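Local coordinates for leucine-rich repeat protein TpLRR (Treponema pallidum, PDB 6MLX), which is of unknown function but, as a secreted leucine-rich repeat protein of the periplasm, may serve in recognition or binding of other molecules, at residues 85-90 with 109-114. Sequence-based numbering, arbitrary orientation.
Sequences IELPDG and VFPRSL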
loop_
_atom_site.group_PDB
_atom_site.type_symbol
_atom_site.label_atom_id
_atom_site.label_comp_id
_atom_site.label_asym_id
_atom_site.label_seq_id
_atom_site.Cartn_x
_atom_site.Cartn_y
_atom_site.Cartn_z
ATOM N N ILE A 85 -2.715 -3.827 9.721
ATOM C CA ILE A 85 -3.368 -4.727 8.785
ATOM C C ILE A 85 -2.401 -5.866 8.507
ATOM O O ILE A 85 -1.247 -5.628 8.126
ATOM C CB ILE A 85 -3.804 -4.022 7.484
ATOM C CG1 ILE A 85 -4.396 -5.037 6.501
ATOM C CG2 ILE A 85 -2.647 -3.235 6.857
ATOM C CD1 ILE A 85 -5.241 -4.419 5.381
ATOM N N GLU A 86 -2.851 -7.095 8.731
ATOM C CA GLU A 86 -2.031 -8.275 8.510
ATOM C C GLU A 86 -2.174 -8.657 7.046
ATOM O O GLU A 86 -3.249 -9.092 6.608
ATOM C CB GLU A 86 -2.449 -9.422 9.425
ATOM C CG GLU A 86 -2.148 -9.203 10.918
ATOM C CD GLU A 86 -0.722 -8.723 11.186
ATOM O OE1 GLU A 86 0.229 -9.359 10.648
ATOM O OE2 GLU A 86 -0.550 -7.753 11.971
ATOM N N LEU A 87 -1.114 -8.471 6.295
ATOM C CA LEU A 87 -1.375 -8.837 4.914
ATOM C C LEU A 87 -1.035 -10.305 4.707
ATOM O O LEU A 87 -0.094 -10.826 5.318
ATOM C CB LEU A 87 -0.562 -7.975 3.957
ATOM C CG LEU A 87 -0.872 -6.475 4.044
ATOM C CD1 LEU A 87 -0.033 -5.669 3.063
ATOM C CD2 LEU A 87 -2.357 -6.228 3.804
ATOM N N PRO A 88 -1.776 -10.988 3.853
ATOM C CA PRO A 88 -1.500 -12.404 3.618
ATOM C C PRO A 88 -0.246 -12.602 2.779
ATOM O O PRO A 88 0.131 -11.740 1.983
ATOM C CB PRO A 88 -2.741 -12.859 2.848
ATOM C CG PRO A 88 -3.190 -11.645 2.091
ATOM C CD PRO A 88 -2.878 -10.477 3.014
ATOM N N ASP A 89 0.388 -13.766 2.931
ATOM C CA ASP A 89 1.414 -14.083 1.944
ATOM C C ASP A 89 0.839 -14.357 0.556
ATOM O O ASP A 89 1.586 -14.339 -0.419
ATOM C CB ASP A 89 2.287 -15.268 2.384
ATOM C CG ASP A 89 3.354 -15.614 1.340
ATOM O OD1 ASP A 89 3.943 -14.671 0.746
ATOM O OD2 ASP A 89 3.586 -16.814 1.062
ATOM N N GLY A 90 -0.462 -14.555 0.401
ATOM C CA GLY A 90 -0.947 -14.672 -0.970
ATOM C C GLY A 90 -1.044 -13.358 -1.747
ATOM O O GLY A 90 -1.225 -13.409 -2.969
ATOM N N VAL A 109 3.812 -4.430 6.754
ATOM C CA VAL A 109 4.789 -5.422 6.329
ATOM C C VAL A 109 4.267 -6.056 5.047
ATOM O O VAL A 109 3.203 -6.686 5.046
ATOM C CB VAL A 109 5.042 -6.490 7.401
ATOM C CG1 VAL A 109 6.019 -7.516 6.870
ATOM C CG2 VAL A 109 5.560 -5.865 8.700
ATOM N N PHE A 110 4.997 -5.886 3.980
ATOM C CA PHE A 110 4.538 -6.412 2.698
ATOM C C PHE A 110 4.978 -7.859 2.511
ATOM O O PHE A 110 6.121 -8.203 2.810
ATOM C CB PHE A 110 5.077 -5.587 1.552
ATOM C CG PHE A 110 4.488 -4.223 1.458
ATOM C CD1 PHE A 110 3.125 -4.051 1.299
ATOM C CD2 PHE A 110 5.302 -3.109 1.508
ATOM C CE1 PHE A 110 2.583 -2.791 1.202
ATOM C CE2 PHE A 110 4.767 -1.846 1.391
ATOM C CZ PHE A 110 3.413 -1.680 1.243
ATOM N N PRO A 111 4.089 -8.704 1.995
ATOM C CA PRO A 111 4.431 -10.118 1.809
ATOM C C PRO A 111 5.392 -10.332 0.656
ATOM O O PRO A 111 5.463 -9.549 -0.300
ATOM C CB PRO A 111 3.080 -10.774 1.506
ATOM C CG PRO A 111 2.265 -9.682 0.933
ATOM C CD PRO A 111 2.685 -8.423 1.655
ATOM N N ARG A 112 6.117 -11.451 0.744
ATOM C CA ARG A 112 7.061 -11.808 -0.306
ATOM C C ARG A 112 6.385 -12.044 -1.654
ATOM O O ARG A 112 7.078 -12.127 -2.671
ATOM C CB ARG A 112 7.864 -13.042 0.137
ATOM C CG ARG A 112 9.001 -13.440 -0.817
ATOM C CD ARG A 112 10.240 -13.851 -0.047
ATOM N NE ARG A 112 11.241 -14.551 -0.849
ATOM C CZ ARG A 112 11.996 -15.519 -0.338
ATOM N NH1 ARG A 112 12.910 -16.130 -1.081
ATOM N NH2 ARG A 112 11.822 -15.879 0.938
ATOM N N SER A 113 5.054 -12.100 -1.708
ATOM C CA SER A 113 4.347 -12.321 -2.958
ATOM C C SER A 113 3.923 -11.038 -3.678
ATOM O O SER A 113 3.468 -11.117 -4.827
ATOM C CB SER A 113 3.105 -13.167 -2.695
ATOM O OG SER A 113 2.337 -12.590 -1.637
ATOM N N LEU A 114 4.046 -9.871 -3.047
ATOM C CA LEU A 114 3.481 -8.648 -3.614
ATOM C C LEU A 114 4.190 -8.263 -4.918
ATOM O O LEU A 114 5.411 -8.075 -4.943
ATOM C CB LEU A 114 3.574 -7.514 -2.595
ATOM C CG LEU A 114 2.889 -6.196 -2.966
ATOM C CD1 LEU A 114 1.375 -6.386 -3.095
ATOM C CD2 LEU A 114 3.237 -5.080 -1.981
HETATM O O HOH W 1 1.520 -5.307 8.207
HETATM O O HOH W 2 1.452 -8.132 7.211
HETATM O O HOH W 3 5.696 -13.102 3.262
#
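L87 and P111 meet where two neighbouring coils of a leucine-rich repeat solenoid lie side by side, and they illustrate how such coils can pack without direct backbone pairing. The chain parts from L87 to G90 and from V109 to S113 run nearly parallel, 10° apart, and no hydrogen bond joins them directly. Waters stand in instead, bridging backbone groups of the adjacent coils: one accepts from V109 N at 2.9 Å and donates to I85 O, and a second accepts from L87 N and donates to V109 O at 3.1 Å. Beyond them, side chains take over. L87 has CG anti to its carbonyl carbon (chi1 -61°), which lays the side chain alongside that of F110, both pointing the same way; its CD1 meets the ring obliquely, 4.0 Å from F110 CD1. The buried F110 side chain also touches I94, L133 and P134, while L87 approaches it from the neighbouring coil. The P111 ring is turned toward the other coil: its CD rests 4.0 Å from L87 CB, its CB lies 3.7 Å from D89 CA, and P88 O comes within 3.1 Å of P111 CB, a contact and not a bond. At the exposed margin a third water accepts from R112 N at 3.0 Å and gives a weak, long bond to D89 OD1 at 3.4 Å.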